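Local structure of major mite allergen Der p 23 (Dermatophagoides pteronyssinus, 4ZCE) at residues Y13-F23 and K34-E44. The protein is a major IgE-binding allergen of house dust mite, a secreted peritrophin-like protein that does not bind chitin in vitro. Numbering follows the deposited sequence.
With EDO (1,2-ethanediol), chain C.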
ATOM      1  N   TYR A  13      -5.440  -9.620  -3.319  1.00 15.34           N
ATOM      2  CA  TYR A  13      -5.467  -8.466  -2.438  1.00 13.61           C
ATOM      3  C   TYR A  13      -6.923  -8.144  -2.180  1.00 15.84           C
ATOM      4  O   TYR A  13      -7.696  -7.982  -3.129  1.00 19.66           O
ATOM      5  CB  TYR A  13      -4.810  -7.258  -3.112  1.00 12.80           C
ATOM      6  CG  TYR A  13      -3.316  -7.388  -3.262  1.00 15.20           C
ATOM      7  CD1 TYR A  13      -2.767  -8.200  -4.248  1.00 18.17           C
ATOM      8  CD2 TYR A  13      -2.456  -6.705  -2.420  1.00 16.50           C
ATOM      9  CE1 TYR A  13      -1.388  -8.332  -4.374  1.00 18.48           C
ATOM     10  CE2 TYR A  13      -1.075  -6.832  -2.538  1.00 15.93           C
ATOM     11  CZ  TYR A  13      -0.553  -7.641  -3.516  1.00 23.05           C
ATOM     12  OH  TYR A  13       0.819  -7.748  -3.611  1.00 22.30           O
ATOM     13  N   PHE A  14      -7.297  -8.056  -0.905  1.00 10.87           N
ATOM     14  CA  PHE A  14      -8.695  -7.913  -0.516  1.00 14.18           C
ATOM     15  C   PHE A  14      -8.918  -6.859   0.540  1.00 13.67           C
ATOM     16  O   PHE A  14      -8.097  -6.636   1.423  1.00 12.14           O
ATOM     17  CB  PHE A  14      -9.230  -9.252  -0.018  1.00 13.27           C
ATOM     18  CG  PHE A  14      -9.065 -10.351  -1.019  1.00 14.61           C
ATOM     19  CD1 PHE A  14      -9.991 -10.521  -2.025  1.00 20.32           C
ATOM     20  CD2 PHE A  14      -7.958 -11.178  -0.987  1.00 13.54           C
ATOM     21  CE1 PHE A  14      -9.823 -11.517  -2.962  1.00 23.76           C
ATOM     22  CE2 PHE A  14      -7.795 -12.167  -1.920  1.00 17.65           C
ATOM     23  CZ  PHE A  14      -8.722 -12.331  -2.907  1.00 15.20           C
ATOM     24  N   ALA A  15     -10.060  -6.204   0.434  1.00 14.20           N
ATOM     25  CA  ALA A  15     -10.433  -5.184   1.382  1.00 10.93           C
ATOM     26  C   ALA A  15     -10.561  -5.753   2.784  1.00 14.02           C
ATOM     27  O   ALA A  15     -10.924  -6.921   2.970  1.00 14.64           O
ATOM     28  CB  ALA A  15     -11.735  -4.561   0.968  1.00 13.98           C
ATOM     29  N   ASP A  16     -10.268  -4.901   3.760  1.00 12.63           N
ATOM     30  CA  ASP A  16     -10.609  -5.156   5.150  1.00 15.07           C
ATOM     31  C   ASP A  16     -11.950  -4.475   5.416  1.00 14.57           C
ATOM     32  O   ASP A  16     -12.012  -3.254   5.509  1.00 15.26           O
ATOM     33  CB  ASP A  16      -9.528  -4.595   6.078  1.00 12.24           C
ATOM     34  CG  ASP A  16      -9.829  -4.842   7.541  1.00 15.16           C
ATOM     35  OD1 ASP A  16     -10.961  -5.269   7.855  1.00 15.76           O
ATOM     36  OD2 ASP A  16      -8.942  -4.599   8.384  1.00 14.38           O
ATOM     37  N   PRO A  17     -13.036  -5.258   5.560  1.00 18.33           N
ATOM     38  CA  PRO A  17     -14.352  -4.642   5.780  1.00 21.69           C
ATOM     39  C   PRO A  17     -14.470  -3.828   7.079  1.00 17.63           C
ATOM     40  O   PRO A  17     -15.432  -3.066   7.221  1.00 24.12           O
ATOM     41  CB  PRO A  17     -15.308  -5.849   5.807  1.00 22.73           C
ATOM     42  CG  PRO A  17     -14.442  -7.049   5.981  1.00 27.77           C
ATOM     43  CD  PRO A  17     -13.121  -6.718   5.399  1.00 26.00           C
ATOM     44  N   LYS A  18     -13.513  -3.969   7.993  1.00 14.66           N
ATOM     45  CA  LYS A  18     -13.563  -3.271   9.285  1.00 14.66           C
ATOM     46  C   LYS A  18     -12.814  -1.945   9.293  1.00 16.67           C
ATOM     47  O   LYS A  18     -13.006  -1.122  10.192  1.00 16.05           O
ATOM     48  CB  LYS A  18     -12.959  -4.137  10.387  1.00 18.47           C
ATOM     49  CG  LYS A  18     -13.792  -5.357  10.775  1.00 30.25           C
ATOM     50  CD  LYS A  18     -13.351  -5.942  12.120  1.00 39.08           C
ATOM     51  N   ASP A  19     -11.933  -1.751   8.318  1.00 15.01           N
ATOM     52  CA  ASP A  19     -11.053  -0.591   8.316  1.00 15.01           C
ATOM     53  C   ASP A  19     -10.669  -0.224   6.880  1.00 13.40           C
ATOM     54  O   ASP A  19     -10.040  -1.011   6.200  1.00 13.08           O
ATOM     55  CB  ASP A  19      -9.808  -0.910   9.142  1.00 12.87           C
ATOM     56  CG  ASP A  19      -8.946   0.293   9.403  1.00 14.87           C
ATOM     57  OD1 ASP A  19      -8.966   1.260   8.602  1.00 15.20           O
ATOM     58  OD2 ASP A  19      -8.218   0.262  10.421  1.00 18.49           O
ATOM     59  N   PRO A  20     -11.062   0.969   6.407  1.00 13.71           N
ATOM     60  CA  PRO A  20     -10.740   1.342   5.025  1.00 12.56           C
ATOM     61  C   PRO A  20      -9.254   1.625   4.806  1.00 12.26           C
ATOM     62  O   PRO A  20      -8.845   1.829   3.665  1.00 14.68           O
ATOM     63  CB  PRO A  20     -11.545   2.623   4.822  1.00 13.00           C
ATOM     64  CG  PRO A  20     -11.614   3.229   6.194  1.00 15.05           C
ATOM     65  CD  PRO A  20     -11.751   2.065   7.123  1.00 14.50           C
ATOM     66  N   HIS A  21      -8.473   1.651   5.883  1.00 11.66           N
ATOM     67  CA  HIS A  21      -7.035   1.893   5.798  1.00 12.06           C
ATOM     68  C   HIS A  21      -6.230   0.599   5.738  1.00 15.05           C
ATOM     69  O   HIS A  21      -5.002   0.641   5.698  1.00 18.74           O
ATOM     70  CB  HIS A  21      -6.551   2.699   7.001  1.00 14.00           C
ATOM     71  CG  HIS A  21      -7.327   3.955   7.223  1.00 15.00           C
ATOM     72  ND1 HIS A  21      -8.286   4.066   8.205  1.00 19.87           N
ATOM     73  CD2 HIS A  21      -7.300   5.144   6.575  1.00 15.05           C
ATOM     74  CE1 HIS A  21      -8.817   5.281   8.158  1.00 16.92           C
ATOM     75  NE2 HIS A  21      -8.243   5.946   7.174  1.00 14.16           N
ATOM     76  N   LYS A  22      -6.906  -0.548   5.766  1.00 10.76           N
ATOM     77  CA  LYS A  22      -6.201  -1.825   5.832  1.00 12.15           C
ATOM     78  C   LYS A  22      -6.675  -2.736   4.714  1.00 11.45           C
ATOM     79  O   LYS A  22      -7.651  -2.450   4.025  1.00 12.79           O
ATOM     80  CB  LYS A  22      -6.408  -2.485   7.198  1.00 11.79           C
ATOM     81  CG  LYS A  22      -5.877  -1.629   8.356  1.00 12.46           C
ATOM     82  CD  LYS A  22      -5.957  -2.361   9.676  1.00 16.20           C
ATOM     83  CE  LYS A  22      -5.440  -1.504  10.815  1.00 22.95           C
ATOM     84  NZ  LYS A  22      -5.463  -2.214  12.106  1.00 30.26           N
ATOM     85  N   PHE A  23      -5.948  -3.830   4.527  1.00  9.74           N
ATOM     86  CA  PHE A  23      -6.311  -4.836   3.536  1.00 12.45           C
ATOM     87  C   PHE A  23      -5.631  -6.153   3.868  1.00 11.06           C
ATOM     88  O   PHE A  23      -4.838  -6.239   4.806  1.00 11.46           O
ATOM     89  CB  PHE A  23      -5.939  -4.354   2.120  1.00 11.49           C
ATOM     90  CG  PHE A  23      -4.466  -4.066   1.916  1.00 10.98           C
ATOM     91  CD1 PHE A  23      -3.908  -2.885   2.361  1.00 10.78           C
ATOM     92  CD2 PHE A  23      -3.643  -4.973   1.260  1.00 11.30           C
ATOM     93  CE1 PHE A  23      -2.558  -2.615   2.161  1.00 11.51           C
ATOM     94  CE2 PHE A  23      -2.288  -4.683   1.051  1.00 12.08           C
ATOM     95  CZ  PHE A  23      -1.765  -3.510   1.499  1.00 10.01           C
ATOM     96  N   LYS A  34      -2.486  -6.030   6.310  1.00 12.25           N
ATOM     97  CA  LYS A  34      -1.583  -4.920   5.984  1.00 15.06           C
ATOM     98  C   LYS A  34      -2.234  -3.558   6.186  1.00 11.48           C
ATOM     99  O   LYS A  34      -3.459  -3.427   6.152  1.00 11.47           O
ATOM    100  CB  LYS A  34      -1.144  -5.007   4.525  1.00 11.33           C
ATOM    101  CG  LYS A  34      -0.229  -6.181   4.195  1.00 16.08           C
ATOM    102  CD  LYS A  34       1.050  -6.092   4.991  1.00 25.36           C
ATOM    103  CE  LYS A  34       2.174  -6.808   4.292  1.00 44.66           C
ATOM    104  NZ  LYS A  34       3.405  -6.827   5.128  1.00 40.37           N
ATOM    105  N   ASP A  35      -1.388  -2.544   6.384  1.00 12.05           N
ATOM    106  CA  ASP A  35      -1.808  -1.141   6.480  1.00 13.01           C
ATOM    107  C   ASP A  35      -1.473  -0.379   5.215  1.00 12.15           C
ATOM    108  O   ASP A  35      -0.404  -0.558   4.647  1.00 15.86           O
ATOM    109  CB  ASP A  35      -1.065  -0.448   7.618  1.00 15.42           C
ATOM    110  CG  ASP A  35      -1.361  -1.061   8.963  1.00 24.51           C
ATOM    111  OD1 ASP A  35      -2.524  -1.000   9.387  1.00 21.06           O
ATOM    112  OD2 ASP A  35      -0.425  -1.582   9.603  1.00 37.66           O
ATOM    113  N   CYS A  36      -2.378   0.493   4.786  1.00 10.36           N
ATOM    114  CA  CYS A  36      -2.044   1.468   3.759  1.00 11.25           C
ATOM    115  C   CYS A  36      -1.190   2.561   4.381  1.00 10.98           C
ATOM    116  O   CYS A  36      -1.337   2.870   5.563  1.00 13.96           O
ATOM    117  CB  CYS A  36      -3.298   2.101   3.171  1.00  9.32           C
ATOM    118  SG  CYS A  36      -4.186   1.024   2.011  1.00 14.63           S
ATOM    119  N   PRO A  37      -0.341   3.210   3.571  1.00  9.67           N
ATOM    120  CA  PRO A  37       0.575   4.237   4.089  1.00  9.59           C
ATOM    121  C   PRO A  37      -0.054   5.631   4.144  1.00 12.17           C
ATOM    122  O   PRO A  37      -1.002   5.916   3.420  1.00 11.75           O
ATOM    123  CB  PRO A  37       1.691   4.238   3.051  1.00 11.94           C
ATOM    124  CG  PRO A  37       0.977   3.891   1.784  1.00 12.61           C
ATOM    125  CD  PRO A  37      -0.050   2.880   2.166  1.00 10.21           C
ATOM    126  N   GLY A  38       0.507   6.515   4.959  1.00 13.51           N
ATOM    127  CA  GLY A  38      -0.037   7.862   5.078  1.00 14.44           C
ATOM    128  C   GLY A  38      -1.489   7.813   5.504  1.00 14.01           C
ATOM    129  O   GLY A  38      -1.847   7.045   6.397  1.00 16.53           O
ATOM    130  N   ASN A  39      -2.319   8.633   4.877  0.60 15.96           N
ATOM    131  CA  ASN A  39      -3.755   8.581   5.136  0.60 20.66           C
ATOM    132  C   ASN A  39      -4.492   7.901   3.996  0.60 23.89           C
ATOM    133  O   ASN A  39      -5.706   8.074   3.849  0.60 20.84           O
ATOM    134  CB  ASN A  39      -4.328   9.989   5.339  0.60 20.81           C
ATOM    135  CG  ASN A  39      -3.869  10.626   6.636  0.60 14.52           C
ATOM    136  OD1 ASN A  39      -3.424   9.942   7.565  0.60 22.16           O
ATOM    137  ND2 ASN A  39      -3.994  11.953   6.712  0.60 15.44           N
ATOM    138  N   THR A  40      -3.771   7.147   3.173  1.00 13.08           N
ATOM    139  CA  THR A  40      -4.427   6.502   2.046  1.00 12.14           C
ATOM    140  C   THR A  40      -5.376   5.411   2.502  1.00 11.76           C
ATOM    141  O   THR A  40      -5.296   4.921   3.630  1.00 12.62           O
ATOM    142  CB  THR A  40      -3.434   5.933   0.986  1.00 11.32           C
ATOM    143  OG1 THR A  40      -2.651   4.872   1.545  1.00 10.79           O
ATOM    144  CG2 THR A  40      -2.520   7.033   0.476  1.00 11.10           C
ATOM    145  N   ARG A  41      -6.265   5.030   1.583  1.00 13.24           N
ATOM    146  CA  ARG A  41      -7.320   4.062   1.846  1.00 12.51           C
ATOM    147  C   ARG A  41      -7.322   2.997   0.759  1.00 11.11           C
ATOM    148  O   ARG A  41      -6.939   3.258  -0.379  1.00 12.95           O
ATOM    149  CB  ARG A  41      -8.681   4.769   1.894  1.00 14.72           C
ATOM    150  CG  ARG A  41      -8.934   5.529   3.189  1.00 15.88           C
ATOM    151  CD  ARG A  41     -10.279   6.255   3.188  1.00 21.61           C
ATOM    152  NE  ARG A  41     -10.492   6.977   4.446  1.00 19.82           N
ATOM    153  CZ  ARG A  41     -11.676   7.147   5.035  1.00 26.72           C
ATOM    154  NH1 ARG A  41     -12.783   6.646   4.496  1.00 27.68           N
ATOM    155  NH2 ARG A  41     -11.747   7.809   6.179  1.00 30.35           N
ATOM    156  N   TRP A  42      -7.768   1.792   1.113  1.00 11.22           N
ATOM    157  CA  TRP A  42      -7.741   0.671   0.189  1.00  8.63           C
ATOM    158  C   TRP A  42      -8.739   0.905  -0.916  1.00 12.75           C
ATOM    159  O   TRP A  42      -9.879   1.293  -0.656  1.00 15.15           O
ATOM    160  CB  TRP A  42      -8.082  -0.633   0.898  1.00 13.35           C
ATOM    161  CG  TRP A  42      -8.010  -1.771  -0.034  1.00 11.71           C
ATOM    162  CD1 TRP A  42      -9.044  -2.524  -0.489  1.00 14.56           C
ATOM    163  CD2 TRP A  42      -6.835  -2.262  -0.687  1.00 10.46           C
ATOM    164  NE1 TRP A  42      -8.588  -3.470  -1.378  1.00 13.89           N
ATOM    165  CE2 TRP A  42      -7.231  -3.334  -1.508  1.00 13.74           C
ATOM    166  CE3 TRP A  42      -5.485  -1.908  -0.642  1.00 13.71           C
ATOM    167  CZ2 TRP A  42      -6.331  -4.044  -2.280  1.00 15.31           C
ATOM    168  CZ3 TRP A  42      -4.597  -2.619  -1.399  1.00 12.67           C
ATOM    169  CH2 TRP A  42      -5.019  -3.682  -2.205  1.00 14.13           C
ATOM    170  N   ASN A  43      -8.287   0.697  -2.144  1.00 12.32           N
ATOM    171  CA  ASN A  43      -9.087   0.869  -3.353  1.00 14.78           C
ATOM    172  C   ASN A  43      -9.244  -0.509  -3.994  1.00 15.41           C
ATOM    173  O   ASN A  43      -8.324  -1.020  -4.636  1.00 14.69           O
ATOM    174  CB  ASN A  43      -8.365   1.870  -4.273  1.00 13.76           C
ATOM    175  CG  ASN A  43      -9.030   2.039  -5.640  1.00 25.68           C
ATOM    176  OD1 ASN A  43      -9.892   1.265  -6.041  1.00 19.72           O
ATOM    177  ND2 ASN A  43      -8.598   3.054  -6.371  1.00 24.14           N
ATOM    178  N   GLU A  44     -10.398  -1.133  -3.765  1.00 16.38           N
ATOM    179  CA  GLU A  44     -10.658  -2.502  -4.213  1.00 20.48           C
ATOM    180  C   GLU A  44     -10.509  -2.652  -5.718  1.00 21.02           C
ATOM    181  O   GLU A  44      -9.969  -3.643  -6.215  1.00 27.34           O
ATOM    182  CB  GLU A  44     -12.092  -2.890  -3.844  1.00 25.53           C
ATOM    183  CG  GLU A  44     -12.304  -3.065  -2.368  1.00 43.24           C
ATOM    184  CD  GLU A  44     -13.647  -3.696  -2.030  1.00 41.33           C
ATOM    185  OE1 GLU A  44     -14.458  -3.020  -1.360  1.00 38.15           O
ATOM    186  OE2 GLU A  44     -13.876  -4.867  -2.412  1.00 32.54           O
TER
HETATM  187  C1  EDO C 101      -2.822  -4.260  10.575  1.00 38.73           C
HETATM  188  O1  EDO C 101      -3.859  -4.642  11.462  1.00 39.72           O
HETATM  189  C2  EDO C 101      -1.898  -3.492  11.475  1.00 42.75           C
HETATM  190  O2  EDO C 101      -0.602  -3.952  11.167  1.00 48.35           O
HETATM  191  O   HOH W   1      -9.332  -5.607  -3.135  1.00 21.29           O
HETATM  192  O   HOH W   2     -12.135  -7.042  -1.623  1.00 26.48           O
HETATM  193  O   HOH W   3     -11.214   1.845   1.617  1.00 18.71           O
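With CG between its backbone N and carbonyl carbon (chi1 60°), the F23 ring lies against W42. W42 has CG anti to the backbone N (chi1 -178°), which puts its indole over that ring. The F23 ring and the six-membered ring of W42 form an offset stack, with centroids 4.3 Å apart and planes at 14°. W42 CZ3 lies over the centre of the F23 ring. K34 CB lies over the opposite face of F23, toward the CZ side, a CH-pi contact 3.6 Å from the ring centroid. The phenyl group is thus held between an indole and an aliphatic carbon. A15 CB reaches W42 CD1 at 3.7 Å, and Y13 CB touches W42 CZ2 and CH2. A water at the indole edge accepts from W42 NE1 and donates to Y13 O.

The segments belong to the peritrophin-A (type-2 chitin-binding) domain, here a three-stranded antiparallel sheet followed by a short two-stranded one. F23 and K34 form a hydrogen-bonded pair in the 22-27/30-35 hairpin; K34 N to F23 O is 2.8 Å. Just past the paired residues, C36 N gives a hydrogen bond to H21 O at 2.8 Å. C36 is also disulfide-bonded to C49 of strand 48-49. W42 N donates a hydrogen bond to P20 O at 2.8 Å, tying the second sheet to the turn before strand 22-27. On the far side of the hairpin from F23, K22 and D35 run side by side. K22 NZ is 4.2 Å from D35 OD1, too far for a salt bridge. An ethanediol, probably from the crystallisation liquor, joins them: K22 NZ donates to its O1, and its O2 donates to D35 OD2.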